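Long-range contacts in transcriptional regulator fur family (Xanthomonas campestris pv. campestris, PDB 7DH8), which probably acts as a zinc-dependent, DNA-binding transcriptional repressor of the Fur family that senses zinc and controls zinc uptake: residues 106-111 against 129-134; 117-122 against 155-160; 123-128 against 160-165. All coordinates share one frame; numbering follows the deposited sequence.

Contact 1. Residues 106-111 against 129-134. With ZN (zinc ion), chain B.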
loop_
_atom_site.group_PDB
_atom_site.type_symbol
_atom_site.label_atom_id
_atom_site.label_comp_id
_atom_site.label_asym_id
_atom_site.label_seq_id
_atom_site.Cartn_x
_atom_site.Cartn_y
_atom_site.Cartn_z
ATOM N N VAL A 106 5.274 5.030 -11.256
ATOM C CA VAL A 106 6.685 4.886 -11.613
ATOM C C VAL A 106 6.712 3.926 -12.791
ATOM O O VAL A 106 5.838 3.060 -12.920
ATOM C CB VAL A 106 7.617 4.350 -10.453
ATOM C CG1 VAL A 106 7.917 5.380 -9.378
ATOM C CG2 VAL A 106 7.059 3.013 -9.809
ATOM N N ALA A 107 7.694 4.090 -13.669
ATOM C CA ALA A 107 7.807 3.184 -14.796
ATOM C C ALA A 107 8.416 1.873 -14.315
ATOM O O ALA A 107 9.254 1.850 -13.399
ATOM C CB ALA A 107 8.653 3.796 -15.920
ATOM N N CYS A 108 7.965 0.769 -14.900
ATOM C CA CYS A 108 8.606 -0.497 -14.564
ATOM C C CYS A 108 9.978 -0.576 -15.238
ATOM O O CYS A 108 10.102 -0.402 -16.457
ATOM C CB CYS A 108 7.753 -1.689 -14.968
ATOM S SG CYS A 108 8.614 -3.335 -14.630
ATOM N N HIS A 109 10.995 -0.846 -14.428
ATOM C CA HIS A 109 12.390 -0.911 -14.851
ATOM C C HIS A 109 12.640 -2.081 -15.824
ATOM O O HIS A 109 13.500 -1.943 -16.704
ATOM C CB HIS A 109 13.291 -0.723 -13.621
ATOM C CG HIS A 109 13.365 -1.925 -12.724
ATOM N ND1 HIS A 109 14.536 -2.335 -12.113
ATOM C CD2 HIS A 109 12.424 -2.834 -12.367
ATOM C CE1 HIS A 109 14.309 -3.432 -11.407
ATOM N NE2 HIS A 109 13.036 -3.758 -11.548
ATOM N N HIS A 110 11.911 -3.226 -15.696
ATOM C CA HIS A 110 11.945 -4.341 -16.645
ATOM C C HIS A 110 10.517 -4.698 -17.035
ATOM O O HIS A 110 9.762 -5.293 -16.248
ATOM C CB HIS A 110 12.661 -5.449 -15.882
ATOM C CG HIS A 110 14.148 -5.275 -15.898
ATOM N ND1 HIS A 110 14.865 -5.196 -17.075
ATOM C CD2 HIS A 110 15.038 -5.063 -14.896
ATOM C CE1 HIS A 110 16.138 -4.974 -16.797
ATOM N NE2 HIS A 110 16.270 -4.884 -15.485
ATOM N N PRO A 111 10.149 -4.390 -18.283
ATOM C CA PRO A 111 8.725 -4.206 -18.613
ATOM C C PRO A 111 8.091 -5.518 -19.036
ATOM O O PRO A 111 6.896 -5.729 -18.764
ATOM C CB PRO A 111 8.661 -3.228 -19.794
ATOM C CG PRO A 111 10.025 -3.315 -20.428
ATOM C CD PRO A 111 10.960 -3.451 -19.258
ATOM N N ALA A 129 11.987 5.742 -5.174
ATOM C CA ALA A 129 11.389 4.415 -5.111
ATOM C C ALA A 129 12.237 3.455 -5.925
ATOM O O ALA A 129 12.551 3.706 -7.092
ATOM C CB ALA A 129 9.961 4.403 -5.626
ATOM N N VAL A 130 12.648 2.372 -5.298
ATOM C CA VAL A 130 13.484 1.391 -5.986
ATOM C C VAL A 130 12.672 0.114 -6.102
ATOM O O VAL A 130 12.178 -0.401 -5.091
ATOM C CB VAL A 130 14.798 1.123 -5.242
ATOM C CG1 VAL A 130 15.598 0.003 -5.997
ATOM C CG2 VAL A 130 15.642 2.395 -5.159
ATOM N N GLU A 131 12.631 -0.448 -7.312
ATOM C CA GLU A 131 11.855 -1.635 -7.612
ATOM C C GLU A 131 12.766 -2.848 -7.535
ATOM O O GLU A 131 13.730 -2.916 -8.279
ATOM C CB GLU A 131 11.266 -1.565 -9.016
ATOM C CG GLU A 131 10.423 -2.835 -9.314
ATOM C CD GLU A 131 9.749 -2.802 -10.685
ATOM O OE1 GLU A 131 9.764 -1.743 -11.354
ATOM O OE2 GLU A 131 9.164 -3.843 -11.097
ATOM N N LEU A 132 12.425 -3.817 -6.695
ATOM C CA LEU A 132 13.189 -5.051 -6.600
ATOM C C LEU A 132 12.422 -6.167 -7.309
ATOM O O LEU A 132 11.330 -5.973 -7.858
ATOM C CB LEU A 132 13.452 -5.395 -5.122
ATOM C CG LEU A 132 14.092 -4.288 -4.256
ATOM C CD1 LEU A 132 14.471 -4.839 -2.886
ATOM C CD2 LEU A 132 15.340 -3.728 -4.956
ATOM N N GLU A 133 12.998 -7.348 -7.302
ATOM C CA GLU A 133 12.265 -8.578 -7.617
ATOM C C GLU A 133 12.571 -9.743 -6.687
ATOM O O GLU A 133 13.711 -10.221 -6.676
ATOM C CB GLU A 133 12.667 -9.137 -8.982
ATOM C CG GLU A 133 11.881 -10.396 -9.423
ATOM C CD GLU A 133 12.561 -11.698 -8.949
ATOM O OE1 GLU A 133 13.670 -11.589 -8.342
ATOM O OE2 GLU A 133 12.030 -12.827 -9.220
ATOM N N ASP A 134 11.577 -10.171 -5.875
ATOM C CA ASP A 134 11.776 -11.300 -4.936
ATOM C C ASP A 134 10.636 -12.276 -5.238
ATOM O O ASP A 134 9.471 -11.949 -5.009
ATOM C CB ASP A 134 11.741 -10.682 -3.552
ATOM C CG ASP A 134 12.492 -11.545 -2.529
ATOM O OD1 ASP A 134 12.204 -12.760 -2.430
ATOM O OD2 ASP A 134 13.427 -11.011 -1.868
HETATM ZN ZN ZN B . 7.945 -3.704 -12.714
HETATM O O HOH W 1 10.021 0.942 -11.033
HETATM O O HOH W 2 11.045 -5.963 -10.897
#
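Glu131 reaches Cys108 across a zinc ion because its chain is stretched out, with CG turned anti to the backbone N (chi1 -179°) and CD continuing the line, while Cys108 swings SG anti to its own N (chi1 177°). The carboxylate binds through one oxygen, OE2 of Glu131 lying 2.0 Å from zinc, and the sulfur SG of Cys108 stands 2.1 Å from it. Glutamate suits this place since its second oxygen stays available for other partners: OE1 takes a weak bond from His109 N at 3.4 Å and a shorter one from a water that also donates to Ala107 O. A second water donates to OE2 and to Leu132 O and is bonded to His109 NE2, at the ring's edge. CB of Glu131 sits over one face of the His109 ring, toward its rim, 4.0 Å from the centroid in a CH-pi contact, and ring and carboxylate planes are 45° apart. Away from the metal, the small apolar groups Val106 CG1 and Ala129 CB meet loosely at 4.4 Å. His97 and His116 complete a four-ligand zinc centre consistent with the regulatory, metal-sensing site of Zur proteins, linking the end of strand 104-107 to strand 129-131.

Contact 2. Residues 117-122 against 155-160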
loop_
_atom_site.group_PDB
_atom_site.type_symbol
_atom_site.label_atom_id
_atom_site.label_comp_id
_atom_site.label_asym_id
_atom_site.label_seq_id
_atom_site.Cartn_x
_atom_site.Cartn_y
_atom_site.Cartn_z
ATOM N N SER A 117 4.138 -8.852 -9.166
ATOM C CA SER A 117 4.165 -8.267 -7.840
ATOM C C SER A 117 5.616 -8.233 -7.394
ATOM O O SER A 117 6.333 -9.239 -7.558
ATOM C CB SER A 117 3.294 -9.101 -6.893
ATOM O OG SER A 117 1.955 -8.826 -7.288
ATOM N N VAL A 118 6.061 -7.063 -6.911
ATOM C CA VAL A 118 7.468 -6.881 -6.520
ATOM C C VAL A 118 7.557 -5.879 -5.379
ATOM O O VAL A 118 6.757 -4.957 -5.311
ATOM C CB VAL A 118 8.352 -6.379 -7.671
ATOM C CG1 VAL A 118 8.542 -7.437 -8.725
ATOM C CG2 VAL A 118 7.812 -5.020 -8.221
ATOM N N PRO A 119 8.531 -6.016 -4.501
ATOM C CA PRO A 119 8.779 -4.988 -3.490
ATOM C C PRO A 119 9.351 -3.721 -4.108
ATOM O O PRO A 119 10.131 -3.747 -5.070
ATOM C CB PRO A 119 9.826 -5.645 -2.566
ATOM C CG PRO A 119 9.745 -7.159 -2.908
ATOM C CD PRO A 119 9.435 -7.165 -4.362
ATOM N N PHE A 120 9.021 -2.636 -3.456
ATOM C CA PHE A 120 9.577 -1.310 -3.649
ATOM C C PHE A 120 10.141 -0.810 -2.342
ATOM O O PHE A 120 9.487 -0.965 -1.301
ATOM C CB PHE A 120 8.466 -0.323 -4.105
ATOM C CG PHE A 120 8.041 -0.566 -5.481
ATOM C CD1 PHE A 120 7.017 -1.460 -5.736
ATOM C CD2 PHE A 120 8.682 0.048 -6.534
ATOM C CE1 PHE A 120 6.652 -1.745 -7.023
ATOM C CE2 PHE A 120 8.308 -0.246 -7.830
ATOM C CZ PHE A 120 7.305 -1.124 -8.067
ATOM N N LEU A 121 11.352 -0.200 -2.398
ATOM C CA LEU A 121 11.913 0.561 -1.293
ATOM C C LEU A 121 11.579 2.022 -1.552
ATOM O O LEU A 121 11.997 2.576 -2.567
ATOM C CB LEU A 121 13.434 0.391 -1.211
ATOM C CG LEU A 121 13.970 -1.058 -1.228
ATOM C CD1 LEU A 121 15.462 -1.089 -1.284
ATOM C CD2 LEU A 121 13.383 -1.831 -0.017
ATOM N N ILE A 122 10.834 2.649 -0.661
ATOM C CA ILE A 122 10.380 4.014 -0.885
ATOM C C ILE A 122 10.922 4.864 0.240
ATOM O O ILE A 122 10.630 4.614 1.403
ATOM C CB ILE A 122 8.845 4.098 -0.980
ATOM C CG1 ILE A 122 8.338 3.208 -2.098
ATOM C CG2 ILE A 122 8.372 5.577 -1.297
ATOM C CD1 ILE A 122 6.729 3.075 -2.045
ATOM N N GLN A 155 0.036 -8.409 -5.194
ATOM C CA GLN A 155 0.480 -7.945 -3.888
ATOM C C GLN A 155 1.083 -6.553 -3.889
ATOM O O GLN A 155 1.895 -6.236 -4.761
ATOM C CB GLN A 155 1.573 -8.934 -3.381
ATOM C CG GLN A 155 1.060 -10.404 -3.376
ATOM C CD GLN A 155 2.141 -11.350 -2.839
ATOM O OE1 GLN A 155 3.111 -10.898 -2.242
ATOM N NE2 GLN A 155 1.980 -12.647 -3.060
ATOM N N THR A 156 0.777 -5.771 -2.840
ATOM C CA THR A 156 1.351 -4.454 -2.631
ATOM C C THR A 156 2.410 -4.622 -1.570
ATOM O O THR A 156 2.079 -4.975 -0.431
ATOM C CB THR A 156 0.289 -3.460 -2.133
ATOM O OG1 THR A 156 -0.685 -3.282 -3.146
ATOM C CG2 THR A 156 0.961 -2.094 -1.836
ATOM N N LEU A 157 3.681 -4.404 -1.943
ATOM C CA LEU A 157 4.823 -4.635 -1.075
ATOM C C LEU A 157 5.653 -3.356 -1.147
ATOM O O LEU A 157 6.330 -3.064 -2.138
ATOM C CB LEU A 157 5.646 -5.870 -1.483
ATOM C CG LEU A 157 4.762 -7.121 -1.769
ATOM C CD1 LEU A 157 5.607 -8.074 -2.608
ATOM C CD2 LEU A 157 4.300 -7.735 -0.459
ATOM N N GLU A 158 5.599 -2.564 -0.100
ATOM C CA GLU A 158 6.320 -1.293 -0.139
ATOM C C GLU A 158 7.074 -1.145 1.172
ATOM O O GLU A 158 6.472 -1.074 2.239
ATOM C CB GLU A 158 5.342 -0.162 -0.391
ATOM C CG GLU A 158 4.532 -0.394 -1.708
ATOM C CD GLU A 158 3.477 0.694 -2.044
ATOM O OE1 GLU A 158 3.204 1.581 -1.233
ATOM O OE2 GLU A 158 2.909 0.617 -3.147
ATOM N N VAL A 159 8.375 -1.059 1.096
ATOM C CA VAL A 159 9.190 -0.954 2.300
ATOM C C VAL A 159 9.490 0.515 2.521
ATOM O O VAL A 159 10.044 1.175 1.623
ATOM C CB VAL A 159 10.463 -1.801 2.162
ATOM C CG1 VAL A 159 11.351 -1.632 3.389
ATOM C CG2 VAL A 159 10.064 -3.275 1.972
ATOM N N HIS A 160 9.192 1.016 3.728
ATOM C CA HIS A 160 9.478 2.405 4.074
ATOM C C HIS A 160 10.718 2.541 4.955
ATOM O O HIS A 160 11.191 1.588 5.579
ATOM C CB HIS A 160 8.292 3.049 4.793
ATOM C CG HIS A 160 6.982 2.758 4.133
ATOM N ND1 HIS A 160 6.519 3.470 3.035
ATOM C CD2 HIS A 160 6.026 1.834 4.427
ATOM C CE1 HIS A 160 5.333 2.985 2.676
ATOM N NE2 HIS A 160 5.027 1.977 3.490
HETATM O O HOH W 3 4.412 -3.762 -4.493
HETATM O O HOH W 4 3.672 -5.235 -6.601
#
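Leu121 and Val159 lie side by side and point the same way, CD2 of Leu121 resting 3.6 Å from CB of Val159. On that face Pro119 sets its ring against Leu157, whose CD1 approaches CG of Pro119 at 4.2 Å; these four apolar residues suit a face packed against Leu141, Ala145, Pro152 and Leu157 of the second subunit. The other face carries Phe120, Ile122, Glu158 and His160. There the CD1 end of Ile122 slants across the aliphatic stem of Glu158, reaching its CB at 3.9 Å; CG1 of Ile122 is anti to the carbonyl carbon (chi1 -58°), carrying CD1 over to the neighbouring strand. The buried carboxylate of Glu158 is satisfied by Ser101 OG and Glu100 N. The Phe120 ring turns an edge to Leu157 O and meets His97 edge-to-face. At the start of the pairing, Ser117 OG accepts a straight bond from Gln155 N (2.9 Å, 176°). N and O of Val118 lie too far from the strand for direct bonds, and waters bridge them to Gln155 O and Leu157 N respectively. Beyond, Phe120 N bonds to Leu157 O, Val159 N to Phe120 O at 2.6 Å, and Ile122 N to Val159 O at 2.8 Å. This parallel pairing belongs to the Fur-family dimerisation domain, where residues 155-160 of strand 151-160 also pair antiparallel with a strand of the second subunit, making one sheet across the dimer.

Contact 3. Residues 123-128 against 160-165. With ZN (zinc ion), chain C.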
loop_
_atom_site.group_PDB
_atom_site.type_symbol
_atom_site.label_atom_id
_atom_site.label_comp_id
_atom_site.label_asym_id
_atom_site.label_seq_id
_atom_site.Cartn_x
_atom_site.Cartn_y
_atom_site.Cartn_z
ATOM N N CYS A 123 11.784 5.838 -0.090
ATOM C CA CYS A 123 12.407 6.608 0.964
ATOM C C CYS A 123 11.356 7.558 1.514
ATOM O O CYS A 123 10.699 8.256 0.747
ATOM C CB CYS A 123 13.619 7.389 0.441
ATOM S SG CYS A 123 14.373 8.418 1.682
ATOM N N ASP A 124 11.248 7.622 2.841
ATOM C CA ASP A 124 10.313 8.540 3.474
ATOM C C ASP A 124 10.680 10.002 3.224
ATOM O O ASP A 124 9.800 10.858 3.244
ATOM C CB ASP A 124 10.275 8.298 4.982
ATOM C CG ASP A 124 9.681 6.944 5.357
ATOM O OD1 ASP A 124 8.993 6.300 4.524
ATOM O OD2 ASP A 124 9.908 6.531 6.519
ATOM N N ARG A 125 11.961 10.324 3.049
ATOM C CA ARG A 125 12.364 11.735 3.055
ATOM C C ARG A 125 12.469 12.318 1.636
ATOM O O ARG A 125 11.898 13.375 1.351
ATOM C CB ARG A 125 13.681 11.864 3.825
ATOM C CG ARG A 125 14.271 13.343 3.844
ATOM C CD ARG A 125 15.346 13.503 4.903
ATOM N NE ARG A 125 14.931 12.909 6.160
ATOM C CZ ARG A 125 15.784 12.326 6.989
ATOM N NH1 ARG A 125 17.072 12.307 6.663
ATOM N NH2 ARG A 125 15.353 11.764 8.125
ATOM N N CYS A 126 13.140 11.629 0.715
ATOM C CA CYS A 126 13.368 12.153 -0.625
ATOM C C CYS A 126 12.416 11.553 -1.647
ATOM O O CYS A 126 12.426 11.990 -2.816
ATOM C CB CYS A 126 14.824 11.887 -1.057
ATOM S SG CYS A 126 15.226 10.148 -1.510
ATOM N N HIS A 127 11.626 10.548 -1.230
ATOM C CA HIS A 127 10.540 9.910 -1.981
ATOM C C HIS A 127 11.040 9.078 -3.159
ATOM O O HIS A 127 10.225 8.694 -3.998
ATOM C CB HIS A 127 9.502 10.941 -2.487
ATOM C CG HIS A 127 9.107 11.948 -1.434
ATOM N ND1 HIS A 127 9.346 13.306 -1.554
ATOM C CD2 HIS A 127 8.560 11.773 -0.205
ATOM C CE1 HIS A 127 8.951 13.922 -0.453
ATOM N NE2 HIS A 127 8.449 13.016 0.374
ATOM N N SER A 128 12.344 8.803 -3.264
ATOM C CA SER A 128 12.781 7.866 -4.298
ATOM C C SER A 128 12.126 6.506 -4.070
ATOM O O SER A 128 11.819 6.126 -2.924
ATOM C CB SER A 128 14.302 7.647 -4.289
ATOM O OG SER A 128 14.670 7.067 -3.024
ATOM N N HIS A 160 9.192 1.016 3.728
ATOM C CA HIS A 160 9.478 2.405 4.074
ATOM C C HIS A 160 10.718 2.541 4.955
ATOM O O HIS A 160 11.191 1.588 5.579
ATOM C CB HIS A 160 8.292 3.049 4.793
ATOM C CG HIS A 160 6.982 2.758 4.133
ATOM N ND1 HIS A 160 6.519 3.470 3.035
ATOM C CD2 HIS A 160 6.026 1.834 4.427
ATOM C CE1 HIS A 160 5.333 2.985 2.676
ATOM N NE2 HIS A 160 5.027 1.977 3.490
ATOM N N GLY A 161 11.216 3.765 5.019
ATOM C CA GLY A 161 12.445 4.061 5.747
ATOM C C GLY A 161 13.218 5.118 4.973
ATOM O O GLY A 161 12.626 5.957 4.245
ATOM N N LEU A 162 14.548 5.042 5.054
ATOM C CA LEU A 162 15.421 6.050 4.456
ATOM C C LEU A 162 16.390 5.405 3.475
ATOM O O LEU A 162 17.033 4.391 3.803
ATOM C CB LEU A 162 16.220 6.779 5.526
ATOM C CG LEU A 162 15.371 7.610 6.518
ATOM C CD1 LEU A 162 16.243 8.198 7.653
ATOM C CD2 LEU A 162 14.524 8.685 5.808
ATOM N N CYS A 163 16.529 6.016 2.298
ATOM C CA CYS A 163 17.546 5.515 1.385
ATOM C C CYS A 163 18.951 5.836 1.924
ATOM O O CYS A 163 19.113 6.542 2.925
ATOM C CB CYS A 163 17.333 6.096 0.002
ATOM S SG CYS A 163 17.907 7.920 -0.045
ATOM N N ALA A 164 19.982 5.220 1.314
ATOM C CA ALA A 164 21.340 5.396 1.812
ATOM C C ALA A 164 21.727 6.861 1.886
ATOM O O ALA A 164 22.369 7.285 2.847
ATOM C CB ALA A 164 22.357 4.698 0.925
ATOM N N LYS A 165 21.389 7.638 0.862
ATOM C CA LYS A 165 21.778 9.066 0.863
ATOM C C LYS A 165 21.180 9.793 2.062
ATOM O O LYS A 165 21.869 10.524 2.780
ATOM C CB LYS A 165 21.284 9.755 -0.416
ATOM C CG LYS A 165 22.161 9.631 -1.595
ATOM C CD LYS A 165 22.204 8.257 -2.247
ATOM C CE LYS A 165 22.847 8.411 -3.628
ATOM N NZ LYS A 165 21.978 9.346 -4.428
HETATM ZN ZN ZN C . 16.093 9.369 0.402
#
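Cys123 meets Cys163 across a zinc ion, and its short side chain can be followed outward from the backbone. CB lies beside Cys163, 4.0 Å from its CB and 3.7 Å from its N. With SG anti to the backbone N (chi1 177°), the sulfur points to the metal and lies 2.3 Å from zinc. The same SG accepts N-H bonds: a nearly straight one from Cys163 N (3.3 Å, 171°), and two from Arg125 N and Cys126 N of its own turn. Three N-H groups around a sulfur, as in many zinc-cysteine sites, would be expected to stabilise its thiolate charge. Cys126 and Cys163 bind zinc as well, their SG atoms 2.2 Å and 2.4 Å from it.

Beside the site, Asp124 N gives Gly161 O a short bond of 2.6 Å, and Asp124 OD1 accepts a weak one from Gly161 N. The carboxylate crosses the His160 side chain at about a right angle, OD1 sitting 3.3 Å from CB of His160, whose NE2 bonds to Thr156 of the second subunit. Glycine fits at 161 because its backbone angles would press a CB against the preceding carbonyl oxygen. Arg125 is bent at chi3; CD2 of Leu162 lies over one face of its guanidinium, off centre, while CD1 approaches NH2. Cys166, on the helix that begins after Cys163, is the fourth ligand. Two CxxC pairs thus form the structural Cys4 zinc site found in many Fur-family regulators, tying the turn after strand 119-123 to the C-terminal helix.

How the contacts relate
Contact 2 is the buried member of the set, whereas contact 1 lies near the surface and contact 3 is partly buried. Strand 119-123 joins them: it pairs antiparallel with strand 129-131 of contact 1 and parallel with strand 151-160 of contact 2, and its far end runs into the cysteine turn of contact 3. His160 belongs to both contacts 2 and 3. Their chemistry follows place: contact 2 rests mainly on backbone bonds and apolar packing, with two bridging waters, contact 1 on a mixed nitrogen, sulfur and oxygen zinc centre with water alongside, contact 3 on an all-sulfur one whose cysteine sulfurs accept backbone N-H bonds. All three also touch the second subunit.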